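PDB 2D5W: peptide ABC transporter, peptide-binding protein from Thermus thermophilus, which binds oligopeptides, here a pentapeptide, and as a solute-binding protein of family 5 probably delivers them to an ABC transporter for uptake. Local coordinates for residues A[20-23]-A[24-28]; A[31-34]-A[35-39]; A[491-494]-A[495-498]; A[504-508]-A[509-513]. One frame throughout, in Å; residues are numbered along the deposited sequence.

All four contacts are local, each between neighbouring residues of one continuous run, and they follow one another in series without nesting or crossing. Interaction 1 makes a tight turn within the loop between strand 7-12 and helix 31-40. Interaction 2 lies in that helix and touches the loop through Ala20 to Glu37 and Ser28 to Lys33, so the two form one unit beside the bound peptide. Much later, interaction 3 closes a turn in the long loop after strand 463-469, and interaction 4 carries that loop into helix 509-518. Val491 packs on Gly505 and Trp506 to join them. The two pairs stay apart, with about 7 Å between the nearest atoms of interactions 1 and 3.

Interaction 1 (A[20-23]-A[24-28]); sequences AGDF and LRVIS
Asp22 accepts backbone N-H groups of Arg25, Ile27 and Ser28 through its carbonyl and its carboxylate. The carboxylate accepts two main-chain N-H groups, each on the syn side of its oxygen: Ile27 N reaches Asp22 OD1 at 3.1 Å, and Ser28 N reaches Asp22 OD2 at 3.0 Å. Both donors lie a little over 20° out of the carboxylate plane, and Ile27 N adds a weak bond to OD2. With CG anti to the backbone nitrogen (chi1 -179°), the acid extends across the loop to these amides. A salt bridge from OD2 to Lys33 of the following helix gives the charge a further partner.

In the backbone, Arg25 N donates to Asp22 O at 2.9 Å and closes a type I beta turn. Asp22 is also the centre of an inverse gamma turn, whose bond from Phe23 N to Gly21 O is weak, so two tight bends overlap here.

Two waters link the segments. One donates to Asp22 OD1 at 2.6 Å and accepts from Leu24 N at 2.8 Å. The other donates to Phe23 O at 2.8 Å and takes a weak bond from Arg25 NE.

The apolar part is a pair of side chains lying alongside each other, with Phe23 CE1 3.8 Å from Leu24 CG.

The loop is wedged between helices. Phe23 and Leu24 pack on helix 101-112, Val26 and Ile27 on helix 182-194, and Arg25 rests on Lys33 and Ser34 of helix 31-40 while also touching a basic side chain of the bound peptide.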
loop_
_atom_site.group_PDB
_atom_site.type_symbol
_atom_site.label_atom_id
_atom_site.label_comp_id
_atom_site.label_asym_id
_atom_site.label_seq_id
_atom_site.Cartn_x
_atom_site.Cartn_y
_atom_site.Cartn_z
ATOM N N ALA A 20 -13.301 3.902 -5.693
ATOM C CA ALA A 20 -14.516 3.135 -5.420
ATOM C C ALA A 20 -14.798 1.841 -6.177
ATOM O O ALA A 20 -14.976 0.794 -5.553
ATOM C CB ALA A 20 -15.727 4.071 -5.537
ATOM N N GLY A 21 -14.869 1.911 -7.501
ATOM C CA GLY A 21 -15.172 0.728 -8.293
ATOM C C GLY A 21 -14.052 -0.281 -8.467
ATOM O O GLY A 21 -14.306 -1.440 -8.795
ATOM N N ASP A 22 -12.818 0.161 -8.253
ATOM C CA ASP A 22 -11.624 -0.686 -8.386
ATOM C C ASP A 22 -11.449 -1.415 -7.051
ATOM O O ASP A 22 -10.402 -1.318 -6.404
ATOM C CB ASP A 22 -10.431 0.235 -8.690
ATOM C CG ASP A 22 -9.121 -0.506 -8.869
ATOM O OD1 ASP A 22 -9.105 -1.598 -9.471
ATOM O OD2 ASP A 22 -8.088 0.040 -8.424
ATOM N N PHE A 23 -12.471 -2.177 -6.663
ATOM C CA PHE A 23 -12.474 -2.838 -5.365
ATOM C C PHE A 23 -11.464 -3.940 -5.090
ATOM O O PHE A 23 -11.280 -4.322 -3.936
ATOM C CB PHE A 23 -13.909 -3.272 -4.989
ATOM C CG PHE A 23 -14.475 -4.389 -5.823
ATOM C CD1 PHE A 23 -14.150 -5.713 -5.547
ATOM C CD2 PHE A 23 -15.389 -4.123 -6.837
ATOM C CE1 PHE A 23 -14.731 -6.757 -6.265
ATOM C CE2 PHE A 23 -15.976 -5.163 -7.561
ATOM C CZ PHE A 23 -15.646 -6.481 -7.270
ATOM N N LEU A 24 -10.803 -4.446 -6.127
ATOM C CA LEU A 24 -9.760 -5.447 -5.919
ATOM C C LEU A 24 -8.406 -4.737 -6.003
ATOM O O LEU A 24 -7.354 -5.360 -5.870
ATOM C CB LEU A 24 -9.843 -6.567 -6.958
ATOM C CG LEU A 24 -11.051 -7.503 -6.823
ATOM C CD1 LEU A 24 -10.974 -8.583 -7.891
ATOM C CD2 LEU A 24 -11.088 -8.127 -5.433
ATOM N N ARG A 25 -8.446 -3.425 -6.226
ATOM C CA ARG A 25 -7.248 -2.590 -6.292
ATOM C C ARG A 25 -6.263 -3.009 -7.373
ATOM O O ARG A 25 -5.049 -2.835 -7.218
ATOM C CB ARG A 25 -6.554 -2.584 -4.924
ATOM C CG ARG A 25 -7.489 -2.162 -3.798
ATOM C CD ARG A 25 -6.862 -2.324 -2.425
ATOM N NE ARG A 25 -7.780 -1.892 -1.374
ATOM C CZ ARG A 25 -7.505 -1.928 -0.074
ATOM N NH1 ARG A 25 -6.332 -2.380 0.349
ATOM N NH2 ARG A 25 -8.404 -1.505 0.806
ATOM N N VAL A 26 -6.784 -3.531 -8.480
ATOM C CA VAL A 26 -5.922 -3.979 -9.564
ATOM C C VAL A 26 -5.420 -2.837 -10.443
ATOM O O VAL A 26 -4.357 -2.955 -11.051
ATOM C CB VAL A 26 -6.621 -5.040 -10.448
ATOM C CG1 VAL A 26 -7.127 -6.184 -9.576
ATOM C CG2 VAL A 26 -7.757 -4.414 -11.232
ATOM N N ILE A 27 -6.172 -1.738 -10.515
ATOM C CA ILE A 27 -5.746 -0.587 -11.311
ATOM C C ILE A 27 -4.859 0.304 -10.446
ATOM O O ILE A 27 -3.810 0.771 -10.891
ATOM C CB ILE A 27 -6.947 0.226 -11.831
ATOM C CG1 ILE A 27 -7.794 -0.655 -12.756
ATOM C CG2 ILE A 27 -6.457 1.467 -12.572
ATOM C CD1 ILE A 27 -8.976 0.045 -13.382
ATOM N N SER A 28 -5.289 0.546 -9.212
ATOM C CA SER A 28 -4.508 1.343 -8.277
ATOM C C SER A 28 -4.591 0.784 -6.873
ATOM O O SER A 28 -5.678 0.487 -6.366
ATOM C CB SER A 28 -4.977 2.794 -8.228
ATOM O OG SER A 28 -4.315 3.457 -7.160
HETATM O O HOH W 1 -10.269 -3.869 -8.852
HETATM O O HOH W 2 -10.684 -2.461 -1.890
#

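Interaction 2 (A[31-34]-A[35-39]); sequences AIKS and EIEQY
Ala31 O accepts from Glu35 N at 3.0 Å, the first of the i to i+4 bonds that run through this part of helix 31-40. From Ile32, CG1 lies 3.9 Å from Ile36 CD1, an apolar contact one turn apart, and its carbonyl takes the Ile36 amide. These two isoleucines face the mixed five-stranded sheet that holds strands 7-12 and 246-251, where both touch Tyr249, while Glu35 bonds to the hydroxyls of Tyr249, Ser271 and Ser272.

Lys33 CG, anti to the backbone nitrogen (chi1 176°), packs 3.7 Å from Glu37 OE1. The chain then bends at its last torsion, and Lys33 NZ makes a long salt bridge of 3.9 Å to Glu37 OE1. A water accepts from Lys33 NZ at 2.8 Å and donates to Glu37 OE2 at 3.1 Å; NZ also binds Asp22 and Ser28 O, and OE1 takes Ala20 N. An alanine in place of Glu37 would probably leave Ala20 N without its acceptor and deprive Lys33 of one of its acidic neighbours.

Ser34 O receives a weak bond from Gln38 N. Gln38 NE2 turns back to Glu35 O at 3.2 Å, in the carbonyl plane on a lone pair, and also donates to Pro575 O.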
loop_
_atom_site.group_PDB
_atom_site.type_symbol
_atom_site.label_atom_id
_atom_site.label_comp_id
_atom_site.label_asym_id
_atom_site.label_seq_id
_atom_site.Cartn_x
_atom_site.Cartn_y
_atom_site.Cartn_z
ATOM N N ALA A 31 -1.795 4.051 -1.463
ATOM C CA ALA A 31 -2.147 4.203 -0.063
ATOM C C ALA A 31 -3.205 5.299 0.099
ATOM O O ALA A 31 -4.128 5.154 0.897
ATOM C CB ALA A 31 -0.906 4.548 0.756
ATOM N N ILE A 32 -3.091 6.386 -0.661
ATOM C CA ILE A 32 -4.062 7.468 -0.519
ATOM C C ILE A 32 -5.464 7.004 -0.910
ATOM O O ILE A 32 -6.453 7.405 -0.289
ATOM C CB ILE A 32 -3.647 8.744 -1.334
ATOM C CG1 ILE A 32 -4.659 9.873 -1.095
ATOM C CG2 ILE A 32 -3.544 8.431 -2.820
ATOM C CD1 ILE A 32 -4.795 10.304 0.353
ATOM N N LYS A 33 -5.552 6.149 -1.924
ATOM C CA LYS A 33 -6.839 5.618 -2.363
ATOM C C LYS A 33 -7.475 4.782 -1.243
ATOM O O LYS A 33 -8.655 4.933 -0.934
ATOM C CB LYS A 33 -6.630 4.775 -3.624
ATOM C CG LYS A 33 -7.866 4.070 -4.167
ATOM C CD LYS A 33 -7.526 3.429 -5.509
ATOM C CE LYS A 33 -8.634 2.541 -6.047
ATOM N NZ LYS A 33 -8.542 1.150 -5.523
ATOM N N SER A 34 -6.687 3.913 -0.622
ATOM C CA SER A 34 -7.201 3.086 0.460
ATOM C C SER A 34 -7.627 3.911 1.669
ATOM O O SER A 34 -8.641 3.620 2.299
ATOM C CB SER A 34 -6.156 2.058 0.879
ATOM O OG SER A 34 -6.112 0.990 -0.049
ATOM N N GLU A 35 -6.858 4.941 2.000
ATOM C CA GLU A 35 -7.202 5.777 3.143
ATOM C C GLU A 35 -8.543 6.471 2.922
ATOM O O GLU A 35 -9.420 6.442 3.784
ATOM C CB GLU A 35 -6.121 6.827 3.376
ATOM C CG GLU A 35 -6.346 7.650 4.629
ATOM C CD GLU A 35 -5.374 8.801 4.731
ATOM O OE1 GLU A 35 -5.677 9.884 4.191
ATOM O OE2 GLU A 35 -4.300 8.616 5.337
ATOM N N ILE A 36 -8.701 7.095 1.761
ATOM C CA ILE A 36 -9.934 7.791 1.436
ATOM C C ILE A 36 -11.114 6.830 1.430
ATOM O O ILE A 36 -12.199 7.154 1.918
ATOM C CB ILE A 36 -9.825 8.479 0.059
ATOM C CG1 ILE A 36 -8.848 9.649 0.155
ATOM C CG2 ILE A 36 -11.197 8.960 -0.414
ATOM C CD1 ILE A 36 -8.543 10.306 -1.167
ATOM N N GLU A 37 -10.900 5.634 0.897
ATOM C CA GLU A 37 -11.987 4.676 0.828
ATOM C C GLU A 37 -12.502 4.188 2.173
ATOM O O GLU A 37 -13.594 3.635 2.242
ATOM C CB GLU A 37 -11.605 3.517 -0.089
ATOM C CG GLU A 37 -11.621 3.962 -1.546
ATOM C CD GLU A 37 -11.335 2.855 -2.525
ATOM O OE1 GLU A 37 -11.408 3.121 -3.745
ATOM O OE2 GLU A 37 -11.033 1.727 -2.084
ATOM N N GLN A 38 -11.744 4.394 3.248
ATOM C CA GLN A 38 -12.240 3.992 4.562
ATOM C C GLN A 38 -13.480 4.826 4.876
ATOM O O GLN A 38 -14.415 4.350 5.524
ATOM C CB GLN A 38 -11.214 4.257 5.653
ATOM C CG GLN A 38 -9.957 3.442 5.582
ATOM C CD GLN A 38 -9.013 3.868 6.673
ATOM O OE1 GLN A 38 -8.789 3.143 7.643
ATOM N NE2 GLN A 38 -8.479 5.073 6.541
ATOM N N TYR A 39 -13.480 6.076 4.426
ATOM C CA TYR A 39 -14.609 6.963 4.665
ATOM C C TYR A 39 -15.838 6.541 3.867
ATOM O O TYR A 39 -16.973 6.728 4.310
ATOM C CB TYR A 39 -14.250 8.408 4.288
ATOM C CG TYR A 39 -13.228 9.050 5.197
ATOM C CD1 TYR A 39 -11.866 8.769 5.068
ATOM C CD2 TYR A 39 -13.628 9.905 6.222
ATOM C CE1 TYR A 39 -10.930 9.323 5.946
ATOM C CE2 TYR A 39 -12.705 10.462 7.104
ATOM C CZ TYR A 39 -11.360 10.166 6.963
ATOM O OH TYR A 39 -10.462 10.704 7.856
HETATM O O HOH W 3 -8.095 1.003 -2.772
#

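Interaction 3 (A[491-494]-A[495-498]); sequences VPTK and ENNY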
loop_
_atom_site.group_PDB
_atom_site.type_symbol
_atom_site.label_atom_id
_atom_site.label_comp_id
_atom_site.label_asym_id
_atom_site.label_seq_id
_atom_site.Cartn_x
_atom_site.Cartn_y
_atom_site.Cartn_z
ATOM N N VAL A 491 5.085 -12.535 -9.566
ATOM C CA VAL A 491 5.745 -11.560 -10.436
ATOM C C VAL A 491 4.771 -11.239 -11.563
ATOM O O VAL A 491 4.426 -12.112 -12.355
ATOM C CB VAL A 491 7.046 -12.135 -11.038
ATOM C CG1 VAL A 491 7.663 -11.137 -12.004
ATOM C CG2 VAL A 491 8.025 -12.469 -9.921
ATOM N N PRO A 492 4.322 -9.978 -11.664
ATOM C CA PRO A 492 3.375 -9.637 -12.729
ATOM C C PRO A 492 3.955 -9.581 -14.135
ATOM O O PRO A 492 4.827 -8.767 -14.426
ATOM C CB PRO A 492 2.809 -8.292 -12.274
ATOM C CG PRO A 492 3.966 -7.673 -11.549
ATOM C CD PRO A 492 4.554 -8.829 -10.768
ATOM N N THR A 493 3.464 -10.466 -14.996
ATOM C CA THR A 493 3.887 -10.524 -16.389
ATOM C C THR A 493 2.690 -10.988 -17.202
ATOM O O THR A 493 1.679 -11.423 -16.652
ATOM C CB THR A 493 5.023 -11.547 -16.629
ATOM O OG1 THR A 493 4.503 -12.874 -16.490
ATOM C CG2 THR A 493 6.161 -11.340 -15.641
ATOM N N LYS A 494 2.809 -10.904 -18.519
ATOM C CA LYS A 494 1.736 -11.346 -19.391
ATOM C C LYS A 494 1.443 -12.821 -19.119
ATOM O O LYS A 494 0.291 -13.253 -19.167
ATOM C CB LYS A 494 2.153 -11.149 -20.851
ATOM C CG LYS A 494 1.141 -11.630 -21.875
ATOM C CD LYS A 494 1.635 -11.367 -23.292
ATOM C CE LYS A 494 2.964 -12.058 -23.558
ATOM N NZ LYS A 494 3.477 -11.771 -24.928
ATOM N N GLU A 495 2.490 -13.582 -18.809
ATOM C CA GLU A 495 2.356 -15.014 -18.556
ATOM C C GLU A 495 1.513 -15.403 -17.346
ATOM O O GLU A 495 0.948 -16.497 -17.321
ATOM C CB GLU A 495 3.739 -15.665 -18.438
ATOM C CG GLU A 495 4.538 -15.727 -19.739
ATOM C CD GLU A 495 4.914 -14.358 -20.269
ATOM O OE1 GLU A 495 5.450 -13.545 -19.486
ATOM O OE2 GLU A 495 4.684 -14.098 -21.471
ATOM N N ASN A 496 1.430 -14.542 -16.333
ATOM C CA ASN A 496 0.604 -14.874 -15.174
ATOM C C ASN A 496 -0.567 -13.895 -15.050
ATOM O O ASN A 496 -1.135 -13.711 -13.971
ATOM C CB ASN A 496 1.444 -14.901 -13.887
ATOM C CG ASN A 496 1.642 -13.531 -13.280
ATOM O OD1 ASN A 496 1.646 -12.521 -13.982
ATOM N ND2 ASN A 496 1.831 -13.493 -11.967
ATOM N N ASN A 497 -0.925 -13.281 -16.173
ATOM C CA ASN A 497 -2.033 -12.338 -16.228
ATOM C C ASN A 497 -1.836 -11.108 -15.351
ATOM O O ASN A 497 -2.786 -10.564 -14.789
ATOM C CB ASN A 497 -3.338 -13.059 -15.883
ATOM C CG ASN A 497 -3.577 -14.262 -16.776
ATOM O OD1 ASN A 497 -3.449 -15.406 -16.343
ATOM N ND2 ASN A 497 -3.902 -14.004 -18.036
ATOM N N TYR A 498 -0.582 -10.681 -15.248
ATOM C CA TYR A 498 -0.200 -9.492 -14.495
ATOM C C TYR A 498 -0.603 -9.505 -13.026
ATOM O O TYR A 498 -1.050 -8.489 -12.484
ATOM C CB TYR A 498 -0.769 -8.247 -15.185
ATOM C CG TYR A 498 -0.438 -8.179 -16.658
ATOM C CD1 TYR A 498 -1.345 -8.625 -17.617
ATOM C CD2 TYR A 498 0.790 -7.684 -17.091
ATOM C CE1 TYR A 498 -1.038 -8.576 -18.977
ATOM C CE2 TYR A 498 1.109 -7.633 -18.449
ATOM C CZ TYR A 498 0.190 -8.079 -19.381
ATOM O OH TYR A 498 0.503 -8.027 -20.722
#
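The ring of Tyr498 lies over the main chain of Thr493 and Lys494. Lys494 CA sits 4.0 Å from the ring centroid and 24° off its normal, a CH-pi contact, and the two side chains run alongside each other, Lys494 CB reaching 3.5 Å from Tyr498 OH. Arg454 makes a cation-pi contact with the same ring. Cutting the ring back to an alanine would probably uncover the backbone at Thr493 and Lys494 and leave Arg454 without its aromatic partner.

The Asn496 amide reaches back to the main chain of Thr493. Its CG stands between the backbone nitrogen and the carbonyl carbon (chi1 83°), which brings Asn496 OD1 2.9 Å from Thr493 N in a nearly straight bond, with the donor above the carbonyl plane. Asn496 ND2 donates to Gln499 O.

Thr493 O accepts two amides from opposite faces of its plane, Tyr498 N at 2.8 Å and Asn496 N at 3.1 Å. With Asn497 N bonded to Lys494 O, the i to i+3 pairs make a short 3-10 turn at Lys494 and Glu495. Glu495 crosses Thr493 at about a right angle, Glu495 OE1 3.2 Å from Thr493 OG1, a possible bond whose hydroxyl proton is not settled.

In the long loop between strand 463-469 and helix 509-518, Lys494, Asn497 and Tyr498 pack on helix 182-194, and Val491 and Thr493 on Phe311.

Interaction 4 (A[504-508]-A[509-513]); sequences GGWRN and DEFDR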
loop_
_atom_site.group_PDB
_atom_site.type_symbol
_atom_site.label_atom_id
_atom_site.label_comp_id
_atom_site.label_asym_id
_atom_site.label_seq_id
_atom_site.Cartn_x
_atom_site.Cartn_y
_atom_site.Cartn_z
ATOM N N GLY A 504 9.820 -6.027 -9.421
ATOM C CA GLY A 504 11.174 -6.021 -9.956
ATOM C C GLY A 504 11.619 -7.353 -10.544
ATOM O O GLY A 504 12.732 -7.458 -11.063
ATOM N N GLY A 505 10.773 -8.375 -10.431
ATOM C CA GLY A 505 11.076 -9.683 -10.997
ATOM C C GLY A 505 12.153 -10.545 -10.360
ATOM O O GLY A 505 12.892 -11.226 -11.066
ATOM N N TRP A 506 12.240 -10.545 -9.037
ATOM C CA TRP A 506 13.244 -11.351 -8.349
ATOM C C TRP A 506 12.785 -12.787 -8.156
ATOM O O TRP A 506 11.598 -13.056 -7.979
ATOM C CB TRP A 506 13.546 -10.759 -6.972
ATOM C CG TRP A 506 14.733 -11.379 -6.272
ATOM C CD1 TRP A 506 16.008 -11.490 -6.758
ATOM C CD2 TRP A 506 14.774 -11.876 -4.926
ATOM N NE1 TRP A 506 16.840 -12.013 -5.796
ATOM C CE2 TRP A 506 16.110 -12.259 -4.662
ATOM C CE3 TRP A 506 13.815 -12.029 -3.917
ATOM C CZ2 TRP A 506 16.511 -12.784 -3.429
ATOM C CZ3 TRP A 506 14.213 -12.550 -2.688
ATOM C CH2 TRP A 506 15.553 -12.921 -2.457
ATOM N N ARG A 507 13.738 -13.710 -8.201
ATOM C CA ARG A 507 13.443 -15.111 -7.955
ATOM C C ARG A 507 14.571 -15.762 -7.171
ATOM O O ARG A 507 15.726 -15.754 -7.597
ATOM C CB ARG A 507 13.222 -15.903 -9.247
ATOM C CG ARG A 507 13.035 -17.394 -8.955
ATOM C CD ARG A 507 12.613 -18.215 -10.157
ATOM N NE ARG A 507 12.457 -19.619 -9.784
ATOM C CZ ARG A 507 11.957 -20.557 -10.580
ATOM N NH1 ARG A 507 11.857 -21.807 -10.149
ATOM N NH2 ARG A 507 11.554 -20.244 -11.803
ATOM N N ASN A 508 14.227 -16.302 -6.011
ATOM C CA ASN A 508 15.179 -17.012 -5.169
ATOM C C ASN A 508 14.358 -18.138 -4.568
ATOM O O ASN A 508 13.495 -17.909 -3.719
ATOM C CB ASN A 508 15.741 -16.105 -4.073
ATOM C CG ASN A 508 16.812 -16.794 -3.246
ATOM O OD1 ASN A 508 16.518 -17.656 -2.419
ATOM N ND2 ASN A 508 18.069 -16.425 -3.478
ATOM N N ASP A 509 14.611 -19.357 -5.031
ATOM C CA ASP A 509 13.847 -20.507 -4.574
ATOM C C ASP A 509 13.925 -20.777 -3.082
ATOM O O ASP A 509 12.938 -21.209 -2.484
ATOM C CB ASP A 509 14.240 -21.755 -5.370
ATOM C CG ASP A 509 13.849 -21.650 -6.835
ATOM O OD1 ASP A 509 13.008 -20.788 -7.170
ATOM O OD2 ASP A 509 14.372 -22.433 -7.655
ATOM N N GLU A 510 15.079 -20.523 -2.472
ATOM C CA GLU A 510 15.211 -20.751 -1.040
ATOM C C GLU A 510 14.359 -19.736 -0.281
ATOM O O GLU A 510 13.715 -20.070 0.712
ATOM C CB GLU A 510 16.679 -20.653 -0.613
ATOM C CG GLU A 510 16.909 -20.952 0.861
ATOM C CD GLU A 510 18.378 -21.121 1.203
ATOM O OE1 GLU A 510 19.173 -20.201 0.915
ATOM O OE2 GLU A 510 18.739 -22.178 1.763
ATOM N N PHE A 511 14.350 -18.497 -0.762
ATOM C CA PHE A 511 13.544 -17.449 -0.144
ATOM C C PHE A 511 12.069 -17.863 -0.220
ATOM O O PHE A 511 11.327 -17.732 0.755
ATOM C CB PHE A 511 13.745 -16.126 -0.887
ATOM C CG PHE A 511 12.962 -14.977 -0.311
ATOM C CD1 PHE A 511 13.508 -14.162 0.679
ATOM C CD2 PHE A 511 11.674 -14.712 -0.760
ATOM C CE1 PHE A 511 12.782 -13.096 1.212
ATOM C CE2 PHE A 511 10.938 -13.652 -0.237
ATOM C CZ PHE A 511 11.494 -12.844 0.750
ATOM N N ASP A 512 11.650 -18.366 -1.380
ATOM C CA ASP A 512 10.263 -18.793 -1.552
ATOM C C ASP A 512 9.910 -19.933 -0.605
ATOM O O ASP A 512 8.819 -19.964 -0.039
ATOM C CB ASP A 512 9.999 -19.235 -2.997
ATOM C CG ASP A 512 9.967 -18.071 -3.971
ATOM O OD1 ASP A 512 10.090 -16.911 -3.525
ATOM O OD2 ASP A 512 9.814 -18.312 -5.185
ATOM N N ARG A 513 10.834 -20.870 -0.428
ATOM C CA ARG A 513 10.588 -22.001 0.455
ATOM C C ARG A 513 10.427 -21.554 1.904
ATOM O O ARG A 513 9.496 -21.969 2.596
ATOM C CB ARG A 513 11.737 -23.004 0.356
ATOM C CG ARG A 513 11.447 -24.340 1.015
ATOM C CD ARG A 513 12.622 -25.299 0.886
ATOM N NE ARG A 513 13.056 -25.466 -0.500
ATOM C CZ ARG A 513 13.914 -24.661 -1.121
ATOM N NH1 ARG A 513 14.245 -24.888 -2.385
ATOM N NH2 ARG A 513 14.454 -23.636 -0.475
HETATM O O HOH W 4 12.004 -15.261 -4.654
#
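Asn508 caps helix 509-518, its side-chain OD1 accepting from Phe511 N at 2.9 Å. It is the N-cap residue, and with CG anti to the backbone nitrogen (chi1 -176°) the amide oxygen is carried over the first turn, the donor tilted 16° from the carbonyl plane. Asn508 ND2 makes a weak bond to Glu541 OE2 of helix 524-541. The backbone carbonyl, Asn508 O, takes Asp512 N at 3.0 Å in that carbonyl's plane, so the helical bonding starts at the cap. Asn508 N gives its proton to a water at 2.8 Å, and the same water lies within bonding distance of Asp512 OD1 and probably donates to it. The Asp512 carboxylate also accepts the backbone amides of Tyr481 and Lys482.

Just ahead of the cap, Arg507 forms a salt bridge with Asp509. Arg507 NE, at the end of an extended chain, points at Asp509 OD1 from 2.9 Å, and the oxygen lies at the edge of the guanidinium, close to its plane. It is met on its syn side, although the two flat groups are turned 53° apart. Arg507 NH1 adds a weak bond to the same oxygen.

Trp506 supplies the apolar contact. Its six-membered ring meets the face of Phe511 edge-on in a T-shaped pair, with Trp506 CZ3 3.6 Å from Phe511 CG.

The segment leads from the loop after strand 463-469 into helix 509-518, and helix 524-541 packs against it: Glu541 touches Trp506, Ile537 touches Asn508, and Ala534 touches Phe511.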